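Local coordinates for protein putative dimetal phosphatase (Danio rerio, PDB 2NXF) that probably hydrolyses ADP-ribose and CDP-alcohols such as CDP-choline at a dinuclear metal centre, at residues V52-Q57 against F142-L147; F102-L107 against G128-A133; Y150-I155 against S161-H166; S257-I262 against D304-K309. One frame throughout, in Å; residues are numbered along the deposited sequence. Where two conformers were deposited one is given.

Following the chain from the N terminus, contact 1 closes the loop that starts at strand 54-57 and returns in strand 142-146, thereby packing the two sheets of the sandwich together. Contact 2 falls wholly within that loop. It joins the start of helix 104-108 to the coil before strand 134-139, and Ala-133 then packs on Leu-146 and Leu-147 of contact 1. Contact 3 follows directly in sequence and closes a short loop from 150-155 to helix 162-174. It touches contact 2 through Arg-104 and Ile-131. Contact 4 comes last and joins the same two sheets again, through strands 258-263 and 305-312. Its Phe-261 meets Leu-147 of contact 1. No two contacts cross along the chain.

Contact 1 (V52-Q57 against F142-L147); sequences VQCVVQ and FRFVLL
This contact belongs to the core of the beta sandwich of the calcineurin-like phosphoesterase fold, where strand 54-57 of one sheet faces strand 142-146 of the other. The backbones stay well apart, with Val-56 CA and Leu-146 CA 9.4 Å from each other, so side chains alone bridge the layers. Phe-144 carries the contact. Its CG is turned beside the backbone N and anti to the carbonyl carbon (chi1 -80°), and the ring extends toward strand 54-57, where its CE2 corner meets Cys-54 and Val-56. These two residues sit two apart on their strand, and both direct CB toward the opposite strand. Both approach the ring obliquely. The Cys-54 sulfur lies 68° off the ring normal, a sulfur-aromatic contact.

The ring is further enclosed by aromatic neighbours. Phe-8 meets it edge-to-face, and Phe-226 and Phe-136 also touch it. The site is buried and apolar. The side chain of Val-56 is about 10 Å from that of the zinc ligand His-228. One ring carbon takes both contacts: Phe-144 CE2 lies 4.0 Å from Val-56 CG2 and 4.2 Å from Cys-54 SG.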
loop_
_atom_site.group_PDB
_atom_site.type_symbol
_atom_site.label_atom_id
_atom_site.label_comp_id
_atom_site.label_asym_id
_atom_site.label_seq_id
_atom_site.Cartn_x
_atom_site.Cartn_y
_atom_site.Cartn_z
ATOM N N VAL A 52 9.731 -2.675 17.992
ATOM C CA VAL A 52 9.877 -2.178 16.581
ATOM C C VAL A 52 10.106 -0.657 16.578
ATOM O O VAL A 52 9.615 0.041 17.468
ATOM C CB VAL A 52 8.694 -2.523 15.616
ATOM C CG1 VAL A 52 8.406 -4.034 15.612
ATOM C CG2 VAL A 52 7.435 -1.720 15.968
ATOM N N GLN A 53 10.827 -0.155 15.580
ATOM C CA GLN A 53 11.166 1.263 15.537
ATOM C C GLN A 53 10.123 2.107 14.808
ATOM O O GLN A 53 10.080 3.327 14.984
ATOM C CB GLN A 53 12.560 1.457 14.949
ATOM C CG GLN A 53 13.660 1.025 15.911
ATOM C CD GLN A 53 14.952 0.680 15.214
ATOM O OE1 GLN A 53 15.118 -0.427 14.703
ATOM N NE2 GLN A 53 15.892 1.621 15.210
ATOM N N CYS A 54 9.293 1.447 13.998
ATOM C CA CYS A 54 8.119 2.069 13.367
ATOM C C CYS A 54 7.227 0.981 12.782
ATOM O O CYS A 54 7.557 -0.200 12.849
ATOM C CB CYS A 54 8.508 3.095 12.289
ATOM S SG CYS A 54 9.124 2.406 10.732
ATOM N N VAL A 55 6.078 1.391 12.259
ATOM C CA VAL A 55 5.173 0.489 11.574
ATOM C C VAL A 55 4.854 1.159 10.241
ATOM O O VAL A 55 4.731 2.381 10.182
ATOM C CB VAL A 55 3.869 0.258 12.393
ATOM C CG1 VAL A 55 2.851 -0.572 11.607
ATOM C CG2 VAL A 55 4.202 -0.414 13.772
ATOM N N VAL A 56 4.746 0.367 9.181
ATOM C CA VAL A 56 4.198 0.848 7.908
ATOM C C VAL A 56 2.936 0.056 7.609
ATOM O O VAL A 56 2.958 -1.184 7.590
ATOM C CB VAL A 56 5.194 0.696 6.738
ATOM C CG1 VAL A 56 4.613 1.347 5.476
ATOM C CG2 VAL A 56 6.558 1.324 7.075
ATOM N N GLN A 57 1.825 0.758 7.416
ATOM C CA GLN A 57 0.594 0.043 7.040
ATOM C C GLN A 57 0.213 0.475 5.634
ATOM O O GLN A 57 0.260 1.669 5.301
ATOM C CB GLN A 57 -0.535 0.189 8.065
ATOM C CG GLN A 57 -1.114 1.586 8.230
ATOM C CD GLN A 57 -2.236 1.912 7.228
ATOM O OE1 GLN A 57 -2.707 1.063 6.461
ATOM N NE2 GLN A 57 -2.678 3.164 7.263
ATOM N N PHE A 142 19.791 3.257 4.627
ATOM C CA PHE A 142 18.442 2.820 4.217
ATOM C C PHE A 142 17.531 3.985 3.955
ATOM O O PHE A 142 17.659 5.048 4.593
ATOM C CB PHE A 142 17.810 1.896 5.266
ATOM C CG PHE A 142 18.523 0.592 5.395
ATOM C CD1 PHE A 142 18.241 -0.443 4.514
ATOM C CD2 PHE A 142 19.513 0.406 6.366
ATOM C CE1 PHE A 142 18.932 -1.651 4.594
ATOM C CE2 PHE A 142 20.200 -0.811 6.465
ATOM C CZ PHE A 142 19.906 -1.832 5.577
ATOM N N ARG A 143 16.619 3.796 3.005
ATOM C CA ARG A 143 15.683 4.860 2.661
ATOM C C ARG A 143 14.319 4.238 2.425
ATOM O O ARG A 143 14.241 3.180 1.811
ATOM C CB ARG A 143 16.154 5.640 1.435
ATOM C CG ARG A 143 15.280 6.911 1.222
ATOM C CD ARG A 143 15.990 7.956 0.435
ATOM N NE ARG A 143 17.239 8.326 1.083
ATOM C CZ ARG A 143 17.370 9.317 1.963
ATOM N NH1 ARG A 143 16.325 10.076 2.301
ATOM N NH2 ARG A 143 18.548 9.553 2.494
ATOM N N PHE A 144 13.273 4.870 2.967
ATOM C CA PHE A 144 11.877 4.462 2.729
ATOM C C PHE A 144 11.234 5.468 1.804
ATOM O O PHE A 144 11.426 6.683 1.966
ATOM C CB PHE A 144 11.063 4.476 4.038
ATOM C CG PHE A 144 11.263 3.267 4.926
ATOM C CD1 PHE A 144 12.355 2.428 4.782
ATOM C CD2 PHE A 144 10.348 2.998 5.947
ATOM C CE1 PHE A 144 12.514 1.302 5.646
ATOM C CE2 PHE A 144 10.504 1.890 6.793
ATOM C CZ PHE A 144 11.573 1.050 6.636
ATOM N N VAL A 145 10.428 4.973 0.866
ATOM C CA VAL A 145 9.694 5.838 -0.051
ATOM C C VAL A 145 8.249 5.356 -0.015
ATOM O O VAL A 145 7.989 4.162 -0.218
ATOM C CB VAL A 145 10.234 5.727 -1.504
ATOM C CG1 VAL A 145 9.424 6.624 -2.458
ATOM C CG2 VAL A 145 11.740 6.092 -1.572
ATOM N N LEU A 146 7.311 6.259 0.263
ATOM C CA LEU A 146 5.891 5.921 0.230
ATOM C C LEU A 146 5.311 6.612 -0.984
ATOM O O LEU A 146 5.499 7.834 -1.141
ATOM C CB LEU A 146 5.154 6.436 1.481
ATOM C CG LEU A 146 5.043 5.465 2.667
ATOM C CD1 LEU A 146 6.404 5.348 3.332
ATOM C CD2 LEU A 146 3.968 5.949 3.670
ATOM N N LEU A 147 4.630 5.830 -1.825
ATOM C CA LEU A 147 4.055 6.339 -3.069
ATOM C C LEU A 147 2.547 6.478 -2.977
ATOM O O LEU A 147 1.900 5.840 -2.113
ATOM C CB LEU A 147 4.390 5.390 -4.227
ATOM C CG LEU A 147 5.873 5.132 -4.534
ATOM C CD1 LEU A 147 5.990 4.199 -5.739
ATOM C CD2 LEU A 147 6.602 6.461 -4.760
#

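Contact 2 (F102-L107 against G128-A133); sequences FSRPSL and GDDIYA
Arg-104 reaches from the first turn of helix 104-108 across the carboxylate end of Asp-130 to the backbone at Tyr-132. This ties the helix start to the loop before strand 134-139, about 10 Å from the zinc ligand Asn-96, side chain to side chain. The chain is extended from CG to NE, which carries the guanidinium past Asp-130. Arg-104 CD lies 4.0 Å from Asp-130 OD1. The guanidinium and carboxylate planes stand 85° apart, and Arg-104 NH2 is 4.9 Å from Asp-130 OD1, so the two charges do not pair directly. Water 1 fills the interval in the plane of the guanidinium. It accepts from Arg-104 NH2 at 3.1 Å and donates to Asp-130 OD1 at 3.0 Å. Everything said of the Asp-130 carboxylate holds for one of its two deposited conformers.

Arg-104 NH2 is 3.8 Å from Tyr-132 N, which sits at the edge of the guanidinium. Two donors are this close because both serve Asp-148 OD2, NH2 by a salt bridge and Tyr-132 N by a hydrogen bond. Tyr-132 is the centre of an inverse gamma turn, and its OH bonds to His-92 O. Arg-104 NE donates to Gly-156 O. In this conformer Asp-130 OD2 forms a salt bridge with Arg-157. The chemistry implies a shared polar network, in which the arginine is held chiefly by Asp-148 and Gly-156, while its link to Asp-130 is water-mediated and probably weaker.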
loop_
_atom_site.group_PDB
_atom_site.type_symbol
_atom_site.label_atom_id
_atom_site.label_comp_id
_atom_site.label_asym_id
_atom_site.label_seq_id
_atom_site.Cartn_x
_atom_site.Cartn_y
_atom_site.Cartn_z
ATOM N N PHE A 102 -12.841 9.481 2.479
ATOM C CA PHE A 102 -12.363 10.854 2.702
ATOM C C PHE A 102 -11.839 11.497 1.433
ATOM O O PHE A 102 -11.253 10.825 0.567
ATOM C CB PHE A 102 -11.216 10.865 3.736
ATOM C CG PHE A 102 -11.543 10.168 5.034
ATOM C CD1 PHE A 102 -12.508 10.684 5.894
ATOM C CD2 PHE A 102 -10.856 9.010 5.400
ATOM C CE1 PHE A 102 -12.819 10.028 7.114
ATOM C CE2 PHE A 102 -11.149 8.343 6.609
ATOM C CZ PHE A 102 -12.119 8.866 7.467
ATOM N N SER A 103 -12.004 12.814 1.351
ATOM C CA SER A 103 -11.363 13.617 0.302
ATOM C C SER A 103 -9.876 13.767 0.621
ATOM O O SER A 103 -9.451 13.473 1.747
ATOM C CB SER A 103 -12.014 14.997 0.252
ATOM O OG SER A 103 -11.703 15.724 1.440
ATOM N N ARG A 104 -9.074 14.224 -0.347
ATOM C CA ARG A 104 -7.644 14.488 -0.069
ATOM C C ARG A 104 -7.424 15.555 1.003
ATOM O O ARG A 104 -6.595 15.353 1.888
ATOM C CB ARG A 104 -6.846 14.842 -1.334
ATOM C CG ARG A 104 -6.233 13.660 -2.001
ATOM C CD ARG A 104 -5.690 13.993 -3.374
ATOM N NE ARG A 104 -5.417 12.744 -4.077
ATOM C CZ ARG A 104 -4.293 12.038 -3.964
ATOM N NH1 ARG A 104 -4.149 10.919 -4.662
ATOM N NH2 ARG A 104 -3.299 12.452 -3.183
ATOM N N PRO A 105 -8.145 16.698 0.929
ATOM C CA PRO A 105 -7.975 17.675 2.012
ATOM C C PRO A 105 -8.297 17.091 3.393
ATOM O O PRO A 105 -7.581 17.388 4.363
ATOM C CB PRO A 105 -8.977 18.775 1.647
ATOM C CG PRO A 105 -9.089 18.695 0.174
ATOM C CD PRO A 105 -9.069 17.213 -0.104
ATOM N N SER A 106 -9.348 16.270 3.478
ATOM C CA SER A 106 -9.664 15.555 4.717
ATOM C C SER A 106 -8.543 14.627 5.150
ATOM O O SER A 106 -8.148 14.603 6.317
ATOM C CB SER A 106 -10.976 14.780 4.593
ATOM O OG SER A 106 -12.053 15.721 4.512
ATOM N N LEU A 107 -8.031 13.846 4.212
ATOM C CA LEU A 107 -6.935 12.946 4.525
ATOM C C LEU A 107 -5.691 13.729 4.974
ATOM O O LEU A 107 -5.030 13.345 5.945
ATOM C CB LEU A 107 -6.625 12.049 3.325
ATOM C CG LEU A 107 -7.660 10.944 3.116
ATOM C CD1 LEU A 107 -7.563 10.425 1.693
ATOM C CD2 LEU A 107 -7.437 9.823 4.142
ATOM N N GLY A 128 3.220 19.494 -1.325
ATOM C CA GLY A 128 3.046 20.841 -1.900
ATOM C C GLY A 128 2.559 20.788 -3.343
ATOM O O GLY A 128 2.029 21.780 -3.870
ATOM N N ASP A 129 2.743 19.626 -3.961
ATOM C CA ASP A 129 2.327 19.339 -5.329
ATOM C C ASP A 129 1.017 18.546 -5.377
ATOM O O ASP A 129 0.636 18.041 -6.441
ATOM C CB ASP A 129 3.438 18.546 -6.027
ATOM C CG ASP A 129 4.789 19.259 -5.949
ATOM O OD1 ASP A 129 4.886 20.366 -6.507
ATOM O OD2 ASP A 129 5.727 18.728 -5.308
ATOM N N ASP A 130 0.341 18.442 -4.228
ATOM C CA ASP A 130 -0.918 17.670 -4.098
ATOM C C ASP A 130 -0.760 16.181 -4.461
ATOM O O ASP A 130 -1.644 15.584 -5.076
ATOM C CB ASP A 130 -2.060 18.349 -4.888
ATOM C CG ASP A 130 -3.458 17.925 -4.423
ATOM O OD1 ASP A 130 -3.620 17.374 -3.303
ATOM O OD2 ASP A 130 -4.409 18.170 -5.192
ATOM N N ILE A 131 0.372 15.591 -4.066
ATOM C CA ILE A 131 0.612 14.146 -4.231
ATOM C C ILE A 131 1.074 13.652 -2.864
ATOM O O ILE A 131 1.964 14.249 -2.260
ATOM C CB ILE A 131 1.713 13.866 -5.310
ATOM C CG1 ILE A 131 1.282 14.469 -6.661
ATOM C CG2 ILE A 131 1.997 12.361 -5.465
ATOM C CD1 ILE A 131 2.466 14.596 -7.678
ATOM N N TYR A 132 0.451 12.579 -2.371
ATOM C CA TYR A 132 0.776 12.087 -1.036
ATOM C C TYR A 132 1.880 11.035 -1.163
ATOM O O TYR A 132 1.635 9.825 -1.173
ATOM C CB TYR A 132 -0.471 11.516 -0.333
ATOM C CG TYR A 132 -0.128 10.999 1.041
ATOM C CD1 TYR A 132 0.269 11.870 2.056
ATOM C CD2 TYR A 132 -0.205 9.620 1.322
ATOM C CE1 TYR A 132 0.636 11.384 3.332
ATOM C CE2 TYR A 132 0.131 9.131 2.586
ATOM C CZ TYR A 132 0.542 10.000 3.575
ATOM O OH TYR A 132 0.886 9.524 4.817
ATOM N N ALA A 133 3.105 11.531 -1.289
ATOM C CA ALA A 133 4.278 10.692 -1.428
ATOM C C ALA A 133 5.397 11.377 -0.695
ATOM O O ALA A 133 5.524 12.624 -0.720
ATOM C CB ALA A 133 4.649 10.542 -2.901
HETATM O O HOH W 1 -2.553 15.082 -1.683
#

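Contact 3 (Y150-I155 against S161-H166)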
loop_
_atom_site.group_PDB
_atom_site.type_symbol
_atom_site.label_atom_id
_atom_site.label_comp_id
_atom_site.label_asym_id
_atom_site.label_seq_id
_atom_site.Cartn_x
_atom_site.Cartn_y
_atom_site.Cartn_z
ATOM N N TYR A 150 -2.883 6.477 -6.197
ATOM C CA TYR A 150 -4.127 7.121 -6.675
ATOM C C TYR A 150 -3.917 8.576 -7.097
ATOM O O TYR A 150 -4.860 9.347 -7.218
ATOM C CB TYR A 150 -5.270 6.969 -5.647
ATOM C CG TYR A 150 -5.614 5.509 -5.501
ATOM C CD1 TYR A 150 -6.610 4.919 -6.295
ATOM C CD2 TYR A 150 -4.861 4.679 -4.647
ATOM C CE1 TYR A 150 -6.892 3.563 -6.200
ATOM C CE2 TYR A 150 -5.132 3.323 -4.549
ATOM C CZ TYR A 150 -6.134 2.766 -5.339
ATOM O OH TYR A 150 -6.433 1.419 -5.264
ATOM N N ASP A 151 -2.655 8.914 -7.341
ATOM C CA ASP A 151 -2.267 10.207 -7.894
ATOM C C ASP A 151 -3.050 10.430 -9.198
ATOM O O ASP A 151 -3.721 11.454 -9.381
ATOM C CB ASP A 151 -0.748 10.131 -8.110
ATOM C CG ASP A 151 -0.153 11.362 -8.735
ATOM O OD1 ASP A 151 -0.836 12.383 -8.962
ATOM O OD2 ASP A 151 1.067 11.267 -9.001
ATOM N N LEU A 152 -2.965 9.458 -10.102
ATOM C CA LEU A 152 -3.905 9.419 -11.216
ATOM C C LEU A 152 -5.016 8.464 -10.816
ATOM O O LEU A 152 -4.773 7.281 -10.646
ATOM C CB LEU A 152 -3.203 8.939 -12.494
ATOM C CG LEU A 152 -2.029 9.795 -12.977
ATOM C CD1 LEU A 152 -1.526 9.204 -14.283
ATOM C CD2 LEU A 152 -2.428 11.256 -13.161
ATOM N N SER A 153 -6.221 8.984 -10.622
ATOM C CA SER A 153 -7.376 8.149 -10.298
ATOM C C SER A 153 -8.626 8.973 -10.496
ATOM O O SER A 153 -8.564 10.207 -10.589
ATOM C CB SER A 153 -7.312 7.668 -8.843
ATOM O OG SER A 153 -7.473 8.747 -7.917
ATOM N N VAL A 154 -9.765 8.295 -10.587
ATOM C CA VAL A 154 -11.021 9.028 -10.580
ATOM C C VAL A 154 -11.601 9.106 -9.166
ATOM O O VAL A 154 -12.414 9.976 -8.880
ATOM C CB VAL A 154 -12.050 8.470 -11.588
ATOM C CG1 VAL A 154 -11.563 8.681 -13.014
ATOM C CG2 VAL A 154 -12.339 6.997 -11.315
ATOM N N ILE A 155 -11.162 8.201 -8.287
ATOM C CA ILE A 155 -11.725 8.137 -6.937
ATOM C C ILE A 155 -10.989 9.049 -5.944
ATOM O O ILE A 155 -11.553 9.409 -4.889
ATOM C CB ILE A 155 -11.781 6.693 -6.385
ATOM C CG1 ILE A 155 -10.362 6.098 -6.249
ATOM C CG2 ILE A 155 -12.725 5.823 -7.214
ATOM C CD1 ILE A 155 -10.345 4.826 -5.446
ATOM N N SER A 161 -11.089 18.663 -12.168
ATOM C CA SER A 161 -9.652 18.950 -12.053
ATOM C C SER A 161 -8.926 18.321 -13.235
ATOM O O SER A 161 -9.377 17.317 -13.800
ATOM C CB SER A 161 -9.053 18.453 -10.731
ATOM O OG SER A 161 -8.987 17.035 -10.664
ATOM N N GLU A 162 -7.802 18.926 -13.603
ATOM C CA GLU A 162 -6.969 18.451 -14.698
ATOM C C GLU A 162 -6.615 16.978 -14.501
ATOM O O GLU A 162 -6.733 16.165 -15.419
ATOM C CB GLU A 162 -5.705 19.309 -14.759
ATOM C CG GLU A 162 -4.878 19.184 -16.017
ATOM C CD GLU A 162 -3.826 20.294 -16.112
ATOM O OE1 GLU A 162 -2.978 20.405 -15.196
ATOM O OE2 GLU A 162 -3.858 21.058 -17.097
ATOM N N LYS A 163 -6.202 16.628 -13.289
ATOM C CA LYS A 163 -5.796 15.268 -13.015
ATOM C C LYS A 163 -6.961 14.271 -13.047
ATOM O O LYS A 163 -6.818 13.170 -13.558
ATOM C CB LYS A 163 -4.998 15.190 -11.710
ATOM C CG LYS A 163 -3.866 14.230 -11.829
ATOM C CD LYS A 163 -2.832 14.357 -10.693
ATOM C CE LYS A 163 -1.536 14.987 -11.182
ATOM N NZ LYS A 163 -0.487 14.934 -10.121
ATOM N N HIS A 164 -8.128 14.666 -12.546
ATOM C CA HIS A 164 -9.298 13.777 -12.633
ATOM C C HIS A 164 -9.687 13.533 -14.093
ATOM O O HIS A 164 -9.988 12.400 -14.484
ATOM C CB HIS A 164 -10.491 14.361 -11.878
ATOM C CG HIS A 164 -11.692 13.470 -11.874
ATOM N ND1 HIS A 164 -12.573 13.409 -12.932
ATOM C CD2 HIS A 164 -12.159 12.602 -10.942
ATOM C CE1 HIS A 164 -13.527 12.536 -12.656
ATOM N NE2 HIS A 164 -13.304 12.038 -11.455
ATOM N N THR A 165 -9.692 14.605 -14.883
ATOM C CA THR A 165 -10.062 14.514 -16.304
ATOM C C THR A 165 -9.065 13.608 -17.040
ATOM O O THR A 165 -9.463 12.721 -17.798
ATOM C CB THR A 165 -10.120 15.913 -16.953
ATOM O OG1 THR A 165 -11.065 16.725 -16.244
ATOM C CG2 THR A 165 -10.567 15.819 -18.408
ATOM N N HIS A 166 -7.774 13.823 -16.798
ATOM C CA HIS A 166 -6.735 12.980 -17.385
ATOM C C HIS A 166 -6.953 11.508 -17.037
ATOM O O HIS A 166 -6.927 10.638 -17.907
ATOM C CB HIS A 166 -5.356 13.428 -16.896
ATOM C CG HIS A 166 -4.223 12.673 -17.518
ATOM N ND1 HIS A 166 -4.071 12.555 -18.883
ATOM C CD2 HIS A 166 -3.182 12.008 -16.963
ATOM C CE1 HIS A 166 -2.985 11.849 -19.142
ATOM N NE2 HIS A 166 -2.424 11.509 -17.995
HETATM O O HOH W 2 -15.364 10.568 -10.561
#
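Lys-163 leaves helix 162-174 with CB directed toward the loop 150-155, and its chain lies against that loop almost from the start. Beyond CB, CG packs 3.6 Å from Leu-152 CD2, the two side chains crossing at about a right angle. CD rests 3.3 Å from the backbone Asp-151 O. A bend at chi3 (-108°) then brings the tip round, and Lys-163 NZ forms a salt bridge of 2.8 Å with Asp-151 OD1, on its syn lone pair. Arg-157 also pairs with OD1, while OD2 is held by Ser-202 and Gln-205. A methionine in place of Lys-163 would probably leave Asp-151 OD1 to Arg-157 without its lysine partner and remove the one salt bridge between these two segments.

One turn along, Leu-152 CD2 meets the edge of the His-166 ring, 3.9 Å from CD2 of that histidine. A zinc ion, not one of the dinuclear centre, lies about 2 Å from the His-166 side chain. Val-154 CG1 sits over one face of His-164, whose NE2 is 2.7 Å from water 2. Ser-161 caps the helix, its OG accepting from His-164 N at 3.1 Å. The loop follows strand 142-146 and lies along helix 162-174, where Leu-152 also packs on Ile-170 and Val-154 on Leu-171. On other sides, Tyr-150 reaches Asn-96 of helix 96-101, and Asp-151 reaches Gln-205 of helix 203-219.

Contact 4 (S257-I262 against D304-K309); sequences SVLCFI and DRMVMK
Met-306 is a selenomethionine, and its selenium makes the nearest approaches to strand 258-263. Met-306 SE lies 4.1 Å from Cys-260 SG and 4.2 Å from Leu-259 CD2. Chi1 (169°) and chi2 are both close to anti and carry SE out to that strand; chi3 then sets only where CE goes. The Leu-259 and Met-306 side chains pass each other at a slant. All three residues are buried and apolar, and the contact rests on dispersion forces.

Leu-259 and Cys-260 are consecutive, yet both direct CB toward the other strand. The backbone at Leu-259 explains this. Its phi and psi of -95° and -55° depart from the extended form, and strict alternation is lost there.

The next shell fixes the three side chains. Ile-319 touches all of them, Leu-301 backs Leu-259 and Met-306, and Leu-224 lies against Cys-260. At the start of strand 305-312, the CB of Arg-305 is directed away from strand 258-263. Its NH1 makes a 2.9 Å salt bridge with Asp-304 OD1, and Tyr-302 adds a cation-pi contact.

Strand 258-263 runs between strands 222-227 and 279-282 in one sheet. Strand 305-312 runs between 295-301 and 317-320 in the other. The contact thus joins the two layers of the sandwich, away from the metal site, with side chains of 295-301 and 317-320 packed round it.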
loop_
_atom_site.group_PDB
_atom_site.type_symbol
_atom_site.label_atom_id
_atom_site.label_comp_id
_atom_site.label_asym_id
_atom_site.label_seq_id
_atom_site.Cartn_x
_atom_site.Cartn_y
_atom_site.Cartn_z
ATOM N N SER A 257 19.808 0.478 -6.268
ATOM C CA SER A 257 19.468 0.772 -4.871
ATOM C C SER A 257 18.138 0.175 -4.415
ATOM O O SER A 257 17.885 0.079 -3.221
ATOM C CB SER A 257 19.452 2.281 -4.608
ATOM O OG SER A 257 18.533 2.915 -5.467
ATOM N N VAL A 258 17.276 -0.215 -5.356
ATOM C CA VAL A 258 15.976 -0.767 -4.989
ATOM C C VAL A 258 16.164 -2.131 -4.302
ATOM O O VAL A 258 16.757 -3.054 -4.875
ATOM C CB VAL A 258 15.079 -0.935 -6.219
ATOM C CG1 VAL A 258 13.737 -1.572 -5.824
ATOM C CG2 VAL A 258 14.890 0.424 -6.949
ATOM N N LEU A 259 15.655 -2.231 -3.078
ATOM C CA LEU A 259 15.721 -3.475 -2.329
ATOM C C LEU A 259 14.420 -4.225 -2.544
ATOM O O LEU A 259 14.423 -5.378 -2.986
ATOM C CB LEU A 259 15.981 -3.210 -0.842
ATOM C CG LEU A 259 15.959 -4.433 0.085
ATOM C CD1 LEU A 259 17.008 -5.490 -0.292
ATOM C CD2 LEU A 259 16.104 -3.968 1.535
ATOM N N CYS A 260 13.304 -3.557 -2.260
ATOM C CA CYS A 260 12.009 -4.211 -2.423
ATOM C C CYS A 260 10.910 -3.197 -2.668
ATOM O O CYS A 260 11.051 -2.004 -2.353
ATOM C CB CYS A 260 11.691 -5.060 -1.199
ATOM S SG CYS A 260 11.662 -4.136 0.356
ATOM N N PHE A 261 9.818 -3.697 -3.237
ATOM C CA PHE A 261 8.637 -2.919 -3.500
ATOM C C PHE A 261 7.511 -3.653 -2.788
ATOM O O PHE A 261 7.245 -4.818 -3.082
ATOM C CB PHE A 261 8.394 -2.872 -5.005
ATOM C CG PHE A 261 7.281 -1.949 -5.400
ATOM C CD1 PHE A 261 7.556 -0.647 -5.824
ATOM C CD2 PHE A 261 5.955 -2.373 -5.308
ATOM C CE1 PHE A 261 6.500 0.227 -6.181
ATOM C CE2 PHE A 261 4.901 -1.521 -5.670
ATOM C CZ PHE A 261 5.176 -0.216 -6.095
ATOM N N ILE A 262 6.903 -2.988 -1.815
ATOM C CA ILE A 262 5.936 -3.654 -0.917
ATOM C C ILE A 262 4.578 -3.011 -1.108
ATOM O O ILE A 262 4.451 -1.776 -1.076
ATOM C CB ILE A 262 6.401 -3.540 0.574
ATOM C CG1 ILE A 262 7.730 -4.288 0.768
ATOM C CG2 ILE A 262 5.361 -4.125 1.522
ATOM C CD1 ILE A 262 8.428 -3.999 2.115
ATOM N N ASP A 304 23.529 -7.162 5.677
ATOM C CA ASP A 304 23.704 -8.042 4.521
ATOM C C ASP A 304 22.427 -8.661 3.943
ATOM O O ASP A 304 22.465 -9.265 2.866
ATOM C CB ASP A 304 24.715 -9.148 4.853
ATOM C CG ASP A 304 24.189 -10.152 5.869
ATOM O OD1 ASP A 304 23.359 -9.801 6.740
ATOM O OD2 ASP A 304 24.629 -11.315 5.798
ATOM N N ARG A 305 21.306 -8.500 4.648
ATOM C CA ARG A 305 20.043 -9.118 4.255
ATOM C C ARG A 305 18.882 -8.454 4.966
ATOM O O ARG A 305 19.067 -7.788 5.987
ATOM C CB ARG A 305 20.045 -10.605 4.608
ATOM C CG ARG A 305 19.953 -10.877 6.103
ATOM C CD ARG A 305 20.546 -12.216 6.462
ATOM N NE ARG A 305 20.237 -12.565 7.848
ATOM C CZ ARG A 305 20.916 -12.134 8.910
ATOM N NH1 ARG A 305 21.961 -11.325 8.771
ATOM N NH2 ARG A 305 20.552 -12.532 10.128
HETATM N N MSE A 306 17.687 -8.644 4.412
HETATM C CA MSE A 306 16.459 -8.286 5.096
HETATM C C MSE A 306 15.709 -9.577 5.369
HETATM O O MSE A 306 15.611 -10.444 4.490
HETATM C CB MSE A 306 15.597 -7.367 4.237
HETATM C CG MSE A 306 14.216 -7.181 4.787
HETATM SE SE MSE A 306 13.131 -5.997 3.697
HETATM C CE MSE A 306 11.546 -7.081 3.679
ATOM N N VAL A 307 15.204 -9.713 6.588
ATOM C CA VAL A 307 14.405 -10.889 6.955
ATOM C C VAL A 307 13.012 -10.424 7.339
ATOM O O VAL A 307 12.863 -9.521 8.153
ATOM C CB VAL A 307 15.027 -11.660 8.132
ATOM C CG1 VAL A 307 14.126 -12.834 8.509
ATOM C CG2 VAL A 307 16.446 -12.127 7.790
HETATM N N MSE A 308 11.986 -10.998 6.712
HETATM C CA MSE A 308 10.626 -10.635 7.054
HETATM C C MSE A 308 10.022 -11.845 7.742
HETATM O O MSE A 308 10.016 -12.939 7.165
HETATM C CB MSE A 308 9.815 -10.284 5.809
HETATM C CG MSE A 308 8.369 -9.863 6.143
HETATM SE SE MSE A 308 7.319 -9.319 4.600
HETATM C CE MSE A 308 6.928 -11.083 3.890
ATOM N N LYS A 309 9.536 -11.645 8.969
ATOM C CA LYS A 309 8.904 -12.705 9.751
ATOM C C LYS A 309 7.395 -12.517 9.685
ATOM O O LYS A 309 6.854 -11.536 10.226
ATOM C CB LYS A 309 9.395 -12.650 11.204
ATOM C CG LYS A 309 10.912 -12.841 11.394
ATOM C CD LYS A 309 11.404 -14.211 10.951
ATOM C CE LYS A 309 10.939 -15.294 11.906
ATOM N NZ LYS A 309 11.452 -16.637 11.539
#